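Long-range contacts in FixG-related protein (Vibrio parahaemolyticus, PDB 2R39), which is of unknown function but, as a full-length membrane protein, probably binds 4Fe-4S clusters for electron transport, the chain here being its C-terminal immunoglobulin-like domain: residues 11-16 / 37-42; 44-49 / 69-74; 54-59 / 79-84; 90-95 / 111-116. One frame throughout, in Å; residues are numbered along the deposited sequence.

Contact 1 (11-16 / 37-42)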
loop_
_atom_site.group_PDB
_atom_site.type_symbol
_atom_site.label_atom_id
_atom_site.label_comp_id
_atom_site.label_asym_id
_atom_site.label_seq_id
_atom_site.Cartn_x
_atom_site.Cartn_y
_atom_site.Cartn_z
ATOM N N ALA A 11 7.473 -8.924 11.000
ATOM C CA ALA A 11 6.227 -8.328 10.546
ATOM C C ALA A 11 5.744 -9.067 9.324
ATOM O O ALA A 11 6.524 -9.759 8.662
ATOM C CB ALA A 11 6.424 -6.833 10.210
ATOM N N GLY A 12 4.467 -8.899 9.015
ATOM C CA GLY A 12 3.910 -9.425 7.770
ATOM C C GLY A 12 3.056 -8.362 7.112
ATOM O O GLY A 12 2.517 -7.488 7.784
HETATM N N MSE A 13 2.958 -8.417 5.791
HETATM C CA MSE A 13 1.998 -7.602 5.085
HETATM C C MSE A 13 1.525 -8.342 3.859
HETATM O O MSE A 13 2.312 -8.958 3.165
HETATM C CB MSE A 13 2.582 -6.244 4.669
HETATM C CG MSE A 13 1.579 -5.399 3.877
HETATM SE SE MSE A 13 2.189 -3.612 3.435
HETATM C CE MSE A 13 3.700 -4.107 2.274
ATOM N N SER A 14 0.233 -8.263 3.609
ATOM C CA SER A 14 -0.318 -8.712 2.348
ATOM C C SER A 14 -1.192 -7.602 1.800
ATOM O O SER A 14 -1.527 -6.644 2.505
ATOM C CB SER A 14 -1.067 -10.051 2.490
ATOM O OG SER A 14 -2.137 -9.947 3.399
ATOM N N VAL A 15 -1.491 -7.704 0.517
ATOM C CA VAL A 15 -2.202 -6.660 -0.205
ATOM C C VAL A 15 -3.288 -7.315 -1.027
ATOM O O VAL A 15 -3.031 -8.315 -1.690
ATOM C CB VAL A 15 -1.256 -5.897 -1.160
ATOM C CG1 VAL A 15 -2.050 -4.953 -2.096
ATOM C CG2 VAL A 15 -0.215 -5.111 -0.358
ATOM N N ILE A 16 -4.492 -6.756 -0.956
ATOM C CA ILE A 16 -5.552 -7.072 -1.909
ATOM C C ILE A 16 -5.902 -5.809 -2.679
ATOM O O ILE A 16 -6.321 -4.805 -2.079
ATOM C CB ILE A 16 -6.832 -7.604 -1.207
ATOM C CG1 ILE A 16 -6.520 -8.876 -0.403
ATOM C CG2 ILE A 16 -7.944 -7.845 -2.237
ATOM C CD1 ILE A 16 -7.690 -9.416 0.407
ATOM N N LEU A 37 -4.518 -3.183 2.681
ATOM C CA LEU A 37 -3.296 -3.748 3.243
ATOM C C LEU A 37 -3.623 -4.529 4.518
ATOM O O LEU A 37 -4.364 -4.048 5.355
ATOM C CB LEU A 37 -2.267 -2.649 3.551
ATOM C CG LEU A 37 -1.900 -1.602 2.491
ATOM C CD1 LEU A 37 -0.698 -0.747 2.953
ATOM C CD2 LEU A 37 -1.612 -2.205 1.152
ATOM N N LYS A 38 -3.077 -5.735 4.647
ATOM C CA LYS A 38 -3.146 -6.495 5.897
ATOM C C LYS A 38 -1.754 -6.537 6.511
ATOM O O LYS A 38 -0.805 -6.987 5.876
ATOM C CB LYS A 38 -3.649 -7.916 5.635
ATOM C CG LYS A 38 -3.694 -8.818 6.876
ATOM C CD LYS A 38 -4.202 -10.231 6.548
ATOM C CE LYS A 38 -5.694 -10.236 6.222
ATOM N NZ LYS A 38 -6.263 -11.608 5.956
ATOM N N VAL A 39 -1.632 -6.050 7.739
ATOM C CA VAL A 39 -0.338 -5.944 8.392
ATOM C C VAL A 39 -0.357 -6.713 9.708
ATOM O O VAL A 39 -1.300 -6.607 10.481
ATOM C CB VAL A 39 0.038 -4.455 8.652
ATOM C CG1 VAL A 39 1.251 -4.344 9.562
ATOM C CG2 VAL A 39 0.276 -3.701 7.337
ATOM N N ILE A 40 0.687 -7.488 9.962
ATOM C CA ILE A 40 0.796 -8.161 11.253
ATOM C C ILE A 40 2.132 -7.901 11.950
ATOM O O ILE A 40 3.189 -7.906 11.315
ATOM C CB ILE A 40 0.461 -9.682 11.175
ATOM C CG1 ILE A 40 0.691 -10.338 12.542
ATOM C CG2 ILE A 40 1.243 -10.392 10.091
ATOM C CD1 ILE A 40 -0.039 -11.594 12.710
ATOM N N ASN A 41 2.058 -7.633 13.253
ATOM C CA ASN A 41 3.229 -7.569 14.108
ATOM C C ASN A 41 3.461 -8.957 14.706
ATOM O O ASN A 41 2.660 -9.435 15.510
ATOM C CB ASN A 41 2.982 -6.548 15.212
ATOM C CG ASN A 41 4.154 -6.405 16.179
ATOM O OD1 ASN A 41 5.135 -7.162 16.143
ATOM N ND2 ASN A 41 4.045 -5.425 17.053
ATOM N N LYS A 42 4.549 -9.608 14.309
ATOM C CA LYS A 42 4.809 -10.983 14.754
ATOM C C LYS A 42 5.750 -11.036 15.955
ATOM O O LYS A 42 6.195 -12.116 16.360
ATOM C CB LYS A 42 5.366 -11.816 13.605
ATOM C CG LYS A 42 4.409 -11.971 12.433
ATOM C CD LYS A 42 5.009 -12.877 11.368
ATOM C CE LYS A 42 4.305 -12.684 10.049
ATOM N NZ LYS A 42 4.428 -13.911 9.247
#

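Contact 2 (44-49 / 69-74)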
loop_
_atom_site.group_PDB
_atom_site.type_symbol
_atom_site.label_atom_id
_atom_site.label_comp_id
_atom_site.label_asym_id
_atom_site.label_seq_id
_atom_site.Cartn_x
_atom_site.Cartn_y
_atom_site.Cartn_z
ATOM N N GLN A 44 6.788 -9.618 20.099
ATOM C CA GLN A 44 6.120 -9.522 21.389
ATOM C C GLN A 44 6.148 -8.098 21.942
ATOM O O GLN A 44 5.771 -7.873 23.084
ATOM C CB GLN A 44 6.723 -10.514 22.395
ATOM C CG GLN A 44 6.533 -11.980 22.029
ATOM C CD GLN A 44 5.065 -12.360 21.811
ATOM O OE1 GLN A 44 4.684 -12.833 20.701
ATOM N NE2 GLN A 44 4.240 -12.146 22.864
ATOM N N GLN A 45 6.577 -7.141 21.116
ATOM C CA GLN A 45 6.593 -5.724 21.485
ATOM C C GLN A 45 5.766 -4.921 20.474
ATOM O O GLN A 45 5.571 -5.372 19.338
ATOM C CB GLN A 45 8.030 -5.188 21.487
ATOM C CG GLN A 45 8.935 -5.679 22.622
ATOM C CD GLN A 45 10.167 -4.786 22.800
ATOM O OE1 GLN A 45 10.655 -4.167 21.838
ATOM N NE2 GLN A 45 10.665 -4.708 24.029
ATOM N N VAL A 46 5.285 -3.748 20.896
ATOM C CA VAL A 46 4.656 -2.761 19.997
ATOM C C VAL A 46 5.679 -2.308 18.955
ATOM O O VAL A 46 6.844 -2.089 19.282
ATOM C CB VAL A 46 4.142 -1.513 20.790
ATOM C CG1 VAL A 46 3.492 -0.469 19.853
ATOM C CG2 VAL A 46 3.164 -1.921 21.864
ATOM N N GLN A 47 5.252 -2.179 17.699
ATOM C CA GLN A 47 6.136 -1.730 16.629
ATOM C C GLN A 47 5.503 -0.585 15.822
ATOM O O GLN A 47 4.284 -0.424 15.838
ATOM C CB GLN A 47 6.505 -2.912 15.711
ATOM C CG GLN A 47 7.066 -4.170 16.439
ATOM C CD GLN A 47 8.445 -3.970 17.053
ATOM O OE1 GLN A 47 9.127 -2.979 16.788
ATOM N NE2 GLN A 47 8.861 -4.925 17.897
ATOM N N GLU A 48 6.334 0.199 15.125
ATOM C CA GLU A 48 5.871 1.287 14.242
ATOM C C GLU A 48 6.326 1.011 12.829
ATOM O O GLU A 48 7.501 0.737 12.596
ATOM C CB GLU A 48 6.377 2.694 14.670
ATOM C CG GLU A 48 6.038 3.820 13.615
ATOM C CD GLU A 48 6.567 5.240 13.932
ATOM O OE1 GLU A 48 6.238 5.760 15.007
ATOM O OE2 GLU A 48 7.283 5.839 13.074
ATOM N N TYR A 49 5.396 1.095 11.889
ATOM C CA TYR A 49 5.693 0.837 10.473
ATOM C C TYR A 49 5.370 2.077 9.620
ATOM O O TYR A 49 4.460 2.832 9.950
ATOM C CB TYR A 49 4.921 -0.396 9.960
ATOM C CG TYR A 49 5.034 -1.636 10.848
ATOM C CD1 TYR A 49 6.261 -2.241 11.089
ATOM C CD2 TYR A 49 3.908 -2.207 11.436
ATOM C CE1 TYR A 49 6.365 -3.390 11.900
ATOM C CE2 TYR A 49 4.004 -3.362 12.238
ATOM C CZ TYR A 49 5.238 -3.942 12.469
ATOM O OH TYR A 49 5.346 -5.071 13.278
ATOM N N VAL A 69 1.501 -0.835 15.873
ATOM C CA VAL A 69 0.868 -2.159 15.877
ATOM C C VAL A 69 1.256 -2.955 17.127
ATOM O O VAL A 69 2.437 -3.068 17.455
ATOM C CB VAL A 69 1.231 -2.955 14.596
ATOM C CG1 VAL A 69 0.392 -4.235 14.475
ATOM C CG2 VAL A 69 1.038 -2.088 13.364
ATOM N N GLU A 70 0.251 -3.496 17.821
ATOM C CA GLU A 70 0.456 -4.237 19.070
ATOM C C GLU A 70 0.968 -5.655 18.799
ATOM O O GLU A 70 0.799 -6.165 17.692
ATOM C CB GLU A 70 -0.846 -4.283 19.887
ATOM C CG GLU A 70 -1.305 -2.932 20.455
ATOM C CD GLU A 70 -0.448 -2.444 21.610
ATOM O OE1 GLU A 70 0.132 -3.281 22.333
ATOM O OE2 GLU A 70 -0.364 -1.215 21.813
ATOM N N PRO A 71 1.614 -6.297 19.801
ATOM C CA PRO A 71 2.092 -7.677 19.614
ATOM C C PRO A 71 0.992 -8.616 19.111
ATOM O O PRO A 71 -0.082 -8.700 19.727
ATOM C CB PRO A 71 2.549 -8.088 21.015
ATOM C CG PRO A 71 2.845 -6.835 21.712
ATOM C CD PRO A 71 1.977 -5.761 21.123
ATOM N N GLY A 72 1.253 -9.290 17.979
ATOM C CA GLY A 72 0.291 -10.229 17.401
ATOM C C GLY A 72 -0.925 -9.590 16.749
ATOM O O GLY A 72 -1.771 -10.326 16.142
ATOM N N GLU A 73 -1.027 -8.221 16.886
ATOM C CA GLU A 73 -2.149 -7.517 16.282
ATOM C C GLU A 73 -2.135 -7.634 14.750
ATOM O O GLU A 73 -1.092 -7.461 14.103
ATOM C CB GLU A 73 -2.145 -6.046 16.700
ATOM C CG GLU A 73 -3.277 -5.221 16.104
ATOM C CD GLU A 73 -3.274 -3.795 16.593
ATOM O OE1 GLU A 73 -2.175 -3.238 16.812
ATOM O OE2 GLU A 73 -4.375 -3.228 16.764
ATOM N N VAL A 74 -3.305 -7.942 14.193
ATOM C CA VAL A 74 -3.523 -7.935 12.750
ATOM C C VAL A 74 -4.374 -6.710 12.410
ATOM O O VAL A 74 -5.479 -6.552 12.937
ATOM C CB VAL A 74 -4.222 -9.236 12.268
ATOM C CG1 VAL A 74 -4.466 -9.204 10.773
ATOM C CG2 VAL A 74 -3.396 -10.446 12.628
#

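Contact 3 (54-59 / 79-84)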
loop_
_atom_site.group_PDB
_atom_site.type_symbol
_atom_site.label_atom_id
_atom_site.label_comp_id
_atom_site.label_asym_id
_atom_site.label_seq_id
_atom_site.Cartn_x
_atom_site.Cartn_y
_atom_site.Cartn_z
ATOM N N LYS A 54 5.941 2.278 -4.468
ATOM C CA LYS A 54 6.867 2.714 -5.487
ATOM C C LYS A 54 6.406 2.250 -6.856
ATOM O O LYS A 54 5.673 1.254 -6.957
ATOM C CB LYS A 54 8.296 2.308 -5.121
ATOM C CG LYS A 54 8.774 1.009 -5.643
ATOM C CD LYS A 54 10.313 0.956 -5.671
ATOM C CE LYS A 54 10.924 1.329 -4.331
ATOM N NZ LYS A 54 12.243 0.630 -4.128
ATOM N N GLY A 55 6.760 3.014 -7.890
ATOM C CA GLY A 55 6.439 2.643 -9.260
ATOM C C GLY A 55 5.571 3.622 -10.020
ATOM O O GLY A 55 5.377 3.454 -11.219
ATOM N N LEU A 56 5.048 4.640 -9.336
ATOM C CA LEU A 56 4.251 5.686 -10.013
ATOM C C LEU A 56 5.027 6.995 -10.053
ATOM O O LEU A 56 5.578 7.417 -9.035
ATOM C CB LEU A 56 2.899 5.879 -9.300
ATOM C CG LEU A 56 1.905 4.747 -9.593
ATOM C CD1 LEU A 56 0.794 4.646 -8.541
ATOM C CD2 LEU A 56 1.313 4.945 -11.001
ATOM N N ASN A 57 5.074 7.629 -11.226
ATOM C CA ASN A 57 5.826 8.884 -11.408
ATOM C C ASN A 57 5.066 10.117 -10.904
ATOM O O ASN A 57 5.633 11.185 -10.665
ATOM C CB ASN A 57 6.225 9.039 -12.893
ATOM C CG ASN A 57 7.192 7.952 -13.347
ATOM O OD1 ASN A 57 7.843 7.293 -12.528
ATOM N ND2 ASN A 57 7.307 7.780 -14.634
ATOM N N ASP A 58 3.765 9.944 -10.738
ATOM C CA ASP A 58 2.898 10.955 -10.156
ATOM C C ASP A 58 1.830 10.159 -9.437
ATOM O O ASP A 58 1.198 9.275 -10.034
ATOM C CB ASP A 58 2.278 11.833 -11.247
ATOM C CG ASP A 58 1.206 12.772 -10.705
ATOM O OD1 ASP A 58 0.066 12.303 -10.441
ATOM O OD2 ASP A 58 1.494 13.971 -10.548
ATOM N N VAL A 59 1.650 10.421 -8.142
ATOM C CA VAL A 59 0.656 9.677 -7.392
ATOM C C VAL A 59 0.264 10.434 -6.126
ATOM O O VAL A 59 1.083 11.159 -5.520
ATOM C CB VAL A 59 1.118 8.199 -7.085
ATOM C CG1 VAL A 59 2.409 8.176 -6.269
ATOM C CG2 VAL A 59 0.015 7.379 -6.386
HETATM N N MSE A 79 -7.438 1.642 1.632
HETATM C CA MSE A 79 -6.795 2.859 1.151
HETATM C C MSE A 79 -7.012 3.002 -0.344
HETATM O O MSE A 79 -7.534 2.097 -0.998
HETATM C CB MSE A 79 -5.292 2.789 1.422
HETATM C CG MSE A 79 -4.604 1.630 0.675
HETATM SE SE MSE A 79 -2.698 1.817 0.747
HETATM C CE MSE A 79 -2.503 3.461 -0.301
ATOM N N SER A 80 -6.601 4.141 -0.888
ATOM C CA SER A 80 -6.563 4.302 -2.331
ATOM C C SER A 80 -5.334 5.099 -2.805
ATOM O O SER A 80 -4.661 5.796 -2.004
ATOM C CB SER A 80 -7.882 4.887 -2.843
ATOM O OG SER A 80 -7.968 6.264 -2.601
ATOM N N LEU A 81 -5.032 4.940 -4.094
ATOM C CA LEU A 81 -3.993 5.696 -4.794
ATOM C C LEU A 81 -4.654 6.472 -5.917
ATOM O O LEU A 81 -5.544 5.938 -6.590
ATOM C CB LEU A 81 -2.934 4.743 -5.393
ATOM C CG LEU A 81 -2.040 3.935 -4.424
ATOM C CD1 LEU A 81 -1.056 3.055 -5.219
ATOM C CD2 LEU A 81 -1.294 4.846 -3.458
ATOM N N GLY A 82 -4.235 7.723 -6.110
ATOM C CA GLY A 82 -4.699 8.546 -7.232
ATOM C C GLY A 82 -3.516 8.908 -8.114
ATOM O O GLY A 82 -2.424 9.173 -7.612
ATOM N N ALA A 83 -3.698 8.901 -9.428
ATOM C CA ALA A 83 -2.624 9.315 -10.315
ATOM C C ALA A 83 -3.179 10.176 -11.421
ATOM O O ALA A 83 -4.279 9.934 -11.890
ATOM C CB ALA A 83 -1.909 8.076 -10.913
ATOM N N ASP A 84 -2.408 11.166 -11.848
ATOM C CA ASP A 84 -2.764 11.971 -13.027
ATOM C C ASP A 84 -2.546 11.076 -14.238
ATOM O O ASP A 84 -1.408 10.647 -14.466
ATOM C CB ASP A 84 -1.840 13.192 -13.085
ATOM C CG ASP A 84 -2.062 14.070 -14.306
ATOM O OD1 ASP A 84 -2.822 13.707 -15.233
ATOM O OD2 ASP A 84 -1.443 15.152 -14.327
HETATM O O HOH W 1 0.327 9.465 -12.754
#

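Contact 4 (90-95 / 111-116)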
loop_
_atom_site.group_PDB
_atom_site.type_symbol
_atom_site.label_atom_id
_atom_site.label_comp_id
_atom_site.label_asym_id
_atom_site.label_seq_id
_atom_site.Cartn_x
_atom_site.Cartn_y
_atom_site.Cartn_z
ATOM N N SER A 90 1.576 3.974 -19.127
ATOM C CA SER A 90 0.634 3.085 -19.812
ATOM C C SER A 90 -0.531 2.785 -18.863
ATOM O O SER A 90 -0.533 3.224 -17.721
ATOM C CB SER A 90 1.316 1.771 -20.169
ATOM O OG SER A 90 1.736 1.113 -18.986
ATOM N N ALA A 91 -1.518 2.027 -19.351
ATOM C CA ALA A 91 -2.721 1.751 -18.575
ATOM C C ALA A 91 -2.442 0.848 -17.380
ATOM O O ALA A 91 -3.201 0.854 -16.415
ATOM C CB ALA A 91 -3.797 1.139 -19.454
ATOM N N ILE A 92 -1.391 0.039 -17.470
ATOM C CA ILE A 92 -1.017 -0.863 -16.363
ATOM C C ILE A 92 0.370 -0.561 -15.847
ATOM O O ILE A 92 1.372 -0.746 -16.559
ATOM C CB ILE A 92 -1.064 -2.360 -16.757
ATOM C CG1 ILE A 92 -2.439 -2.715 -17.291
ATOM C CG2 ILE A 92 -0.689 -3.260 -15.518
ATOM C CD1 ILE A 92 -2.484 -3.934 -18.076
ATOM N N THR A 93 0.433 -0.130 -14.590
ATOM C CA THR A 93 1.692 0.138 -13.939
ATOM C C THR A 93 1.970 -0.895 -12.834
ATOM O O THR A 93 1.116 -1.128 -11.952
ATOM C CB THR A 93 1.690 1.563 -13.355
ATOM O OG1 THR A 93 1.303 2.497 -14.378
ATOM C CG2 THR A 93 3.063 1.956 -12.834
ATOM N N THR A 94 3.165 -1.496 -12.870
ATOM C CA THR A 94 3.640 -2.314 -11.749
ATOM C C THR A 94 4.066 -1.438 -10.599
ATOM O O THR A 94 4.828 -0.482 -10.787
ATOM C CB THR A 94 4.828 -3.229 -12.157
ATOM O OG1 THR A 94 4.369 -4.105 -13.171
ATOM C CG2 THR A 94 5.281 -4.102 -10.965
ATOM N N ILE A 95 3.540 -1.739 -9.406
ATOM C CA ILE A 95 3.875 -0.989 -8.215
ATOM C C ILE A 95 4.250 -1.987 -7.127
ATOM O O ILE A 95 3.983 -3.181 -7.267
ATOM C CB ILE A 95 2.689 -0.066 -7.750
ATOM C CG1 ILE A 95 1.423 -0.905 -7.470
ATOM C CG2 ILE A 95 2.377 1.029 -8.848
ATOM C CD1 ILE A 95 0.262 -0.164 -6.716
ATOM N N GLU A 111 4.217 -6.763 -4.367
ATOM C CA GLU A 111 3.956 -6.212 -5.668
ATOM C C GLU A 111 2.465 -6.149 -5.923
ATOM O O GLU A 111 1.743 -7.044 -5.524
ATOM C CB GLU A 111 4.624 -7.066 -6.730
ATOM C CG GLU A 111 4.568 -6.426 -8.077
ATOM C CD GLU A 111 5.324 -7.204 -9.111
ATOM O OE1 GLU A 111 6.574 -7.302 -9.006
ATOM O OE2 GLU A 111 4.676 -7.697 -10.043
ATOM N N SER A 112 2.009 -5.103 -6.617
ATOM C CA SER A 112 0.602 -4.994 -6.985
ATOM C C SER A 112 0.516 -4.239 -8.314
ATOM O O SER A 112 1.499 -4.149 -9.041
ATOM C CB SER A 112 -0.165 -4.268 -5.863
ATOM O OG SER A 112 -1.553 -4.195 -6.141
ATOM N N ARG A 113 -0.640 -3.665 -8.620
ATOM C CA ARG A 113 -0.812 -3.008 -9.920
ATOM C C ARG A 113 -1.547 -1.697 -9.756
ATOM O O ARG A 113 -2.377 -1.596 -8.877
ATOM C CB ARG A 113 -1.633 -3.901 -10.850
ATOM C CG ARG A 113 -0.987 -5.263 -11.218
ATOM C CD ARG A 113 0.208 -5.115 -12.160
ATOM N NE ARG A 113 0.758 -6.424 -12.528
ATOM C CZ ARG A 113 1.757 -7.023 -11.905
ATOM N NH1 ARG A 113 2.322 -6.444 -10.847
ATOM N NH2 ARG A 113 2.143 -8.227 -12.308
ATOM N N PHE A 114 -1.229 -0.700 -10.589
ATOM C CA PHE A 114 -2.097 0.472 -10.725
ATOM C C PHE A 114 -2.593 0.458 -12.157
ATOM O O PHE A 114 -1.788 0.427 -13.097
ATOM C CB PHE A 114 -1.399 1.817 -10.426
ATOM C CG PHE A 114 -2.373 2.994 -10.414
ATOM C CD1 PHE A 114 -3.008 3.377 -9.236
ATOM C CD2 PHE A 114 -2.716 3.658 -11.599
ATOM C CE1 PHE A 114 -3.937 4.434 -9.232
ATOM C CE2 PHE A 114 -3.637 4.709 -11.593
ATOM C CZ PHE A 114 -4.249 5.083 -10.423
ATOM N N ILE A 115 -3.911 0.479 -12.317
ATOM C CA ILE A 115 -4.532 0.279 -13.623
ATOM C C ILE A 115 -5.545 1.387 -13.903
ATOM O O ILE A 115 -6.411 1.685 -13.067
ATOM C CB ILE A 115 -5.160 -1.144 -13.741
ATOM C CG1 ILE A 115 -4.125 -2.216 -13.347
ATOM C CG2 ILE A 115 -5.699 -1.427 -15.176
ATOM C CD1 ILE A 115 -4.687 -3.639 -13.280
ATOM N N LYS A 116 -5.396 2.003 -15.078
ATOM C CA LYS A 116 -6.310 3.028 -15.582
ATOM C C LYS A 116 -7.494 2.397 -16.308
ATOM O O LYS A 116 -7.464 1.222 -16.660
ATOM C CB LYS A 116 -5.555 3.984 -16.512
ATOM C CG LYS A 116 -6.346 5.232 -16.975
ATOM C CD LYS A 116 -5.416 6.206 -17.707
ATOM C CE LYS A 116 -4.225 5.484 -18.397
ATOM N NZ LYS A 116 -3.191 6.454 -18.894
HETATM O O HOH W 2 -1.036 2.756 -15.045
#

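Contact 1 (11-16 / 37-42)
G12 and I40 face each other through flat peptide groups, the planar units of this contact between two antiparallel strands. G12 N lies 2.8 Å from I40 O, in its carbonyl plane and on a lone pair, whereas the returning N-H of I40 comes to G12 O from 37° above that carbonyl's plane. S14 and K38 form the second hydrogen-bonded pair. Between them M13 pairs with V39 without hydrogen bonds, and M13 CA lies 3.0 Å from K38 O in a CA-H...O contact. One face of the sheet carries A11, M13, V15, L37 and V39. Selenomethionine M13 starts with CG anti to the backbone N (chi1 178°), which places CG against V39 CG2 at 4.1 Å and carries SE on to L37 CD1. V15 CG2 and L37 CD2 run side by side, 3.6 Å apart. F97, L99, I108 and V110 of the other sheet pack on this face. On the opposite face S14 OG rests against K38 CB at 3.4 Å, I40 CG2 lies over G12 CA, and K42 reaches back with CE 3.9 Å from A11 O. The chemistry is thus divided: four backbone bonds hold the strands in register, an apolar face enters the core of the sandwich, and the other face mixes the S14 hydroxyl, lysine chains and I40.

Contact 2 (44-49 / 69-74)
Q47 and V69 form an antiparallel hydrogen-bonded pair, Q47 N giving to V69 O at 3.0 Å and V69 N to Q47 O at 2.8 Å, just where strand 66-69 ends. Two residues further along strand 47-54, the ring of Y49 meets V69 with its edge: V69 CG2 sits near the ring plane, 3.4 Å from Y49 CE2. That methyl stands anti to the carbonyl carbon of V69, and the two side chains cross at about a right angle. Beyond the pair the contact moves to the surface. V46 and E70 lie alongside each other, with V46 CG2 3.4 Å from E70 OE1, an apolar methyl beside a carboxylate. The ring of P71 packs on the 44-46 backbone: its CG is 3.4 Å from Q44 O, and its CD lies near V46 N. From E70 to E73 the chain makes a type II turn, with P71 and G72 at its centre and G72 at positive phi (73°). E73 N bonds to E70 O, and the extended side chain of E73 reaches across the turn so that OE1 takes the N-H of E70, its N at 2.6 Å, on the anti side. N41 ND2 gives to both V69 O and Q45 O, while the amide of Q47 is held by T43 and S103. Such a turn, leading from strand 66-69 of one sheet to strand 74-83 of the other, is an arched connection at the end of an immunoglobulin-like beta sandwich.

Contact 3 (54-59 / 79-84)
D58 and D84 meet through one hydrogen bond, set up by the conformation of the first. With CG anti to the backbone N (chi1 172°), the carboxylate of D58 extends toward the end of strand 74-83, and D58 OD1 takes the N-H of D84, whose N is 3.1 Å away. The donor stands 37° above the carboxylate plane, and OD1 also touches D84 CB. The side chain of D84 is extended in the same sense, but its OD1 turns to the N-H of D86. The two carboxylate planes stand 84° apart, and D58 OD2 is 4.9 Å from D84 OD2. A water donates to D58 O and to D84 O, at 2.7 Å from the latter, and adds a backbone-to-backbone bridge to the side-chain bond. V59 holds CG1 between its backbone N and carbonyl carbon; the other branch, CG2, can then lie 3.3 Å from G82 O and also meet L81 CB. A83 CB packs on D58 O at 3.4 Å. Deeper in, L56 and L81 bring their CD1 methyls to 4.1 Å, where I95 touches both and L88 lies on L56. The loop is therefore joined to the strand by one side-chain bond and a water bridge at the strand's end, and by leucine contacts further in. The nearby negative charges might raise the proton affinity of either aspartate, an effect that the N-H bonds from D84 and D86 would oppose.

Contact 4 (90-95 / 111-116)
R113 crosses I92 obliquely and lies alongside T94. Its CB stands 4.1 Å from T93 O. The chain then bends at chi2 (-71°), which lays CD against I92 CG2 at 3.9 Å and also near T93 O. CZ lies 4.1 Å from T94 OG1, which sits over one face of the guanidinium, offset toward its rim. At the tip NH1 makes a salt bridge with E111 OE2 at 2.8 Å and a hydrogen bond to S112 O at 3.0 Å, both close to the guanidinium plane. S112 O also accepts I95 N at 3.2 Å, from the opposite face of its carbonyl. T94 CG2 packs on E111 CD. The backbones form two hydrogen-bonded pairs, T93 with F114 and I95 with S112, and K116 N adds a bond to A91 O. I92 and I115 lie side by side, while I95 CG2 meets F114 CB at 4.2 Å on the inward face, where L81 and Y35 also pack. A water donates to S90 O and F114 O. With two acceptors fixing NH1, the arginine is held along the hairpin, its charge probably offset by E111 on the same strand, with its CD against I92.

All four contacts lie in one immunoglobulin-like sandwich of two four-stranded antiparallel sheets. Contact 1 pairs strands 11-17 and 31-41 of one sheet; contact 4 pairs the hairpin 92-101/106-115 of the other. Contact 2 joins strand 47-54 to the arch after strand 66-69, and contact 3 sets a loop against strand 74-83. Contacts 1 and 2, with centres 11 Å apart, touch through a probable hydrogen bond between G72 N and N41 O. Contacts 3 and 4, with centres 9 Å apart, touch where L81 CD1 meets I95 CD1 and L81 O the F114 ring. The groups lie on opposite sides of the chain's centre; contact 1 closes first, 2 and 3 alternate and 4 comes last, so the chain passes between them repeatedly.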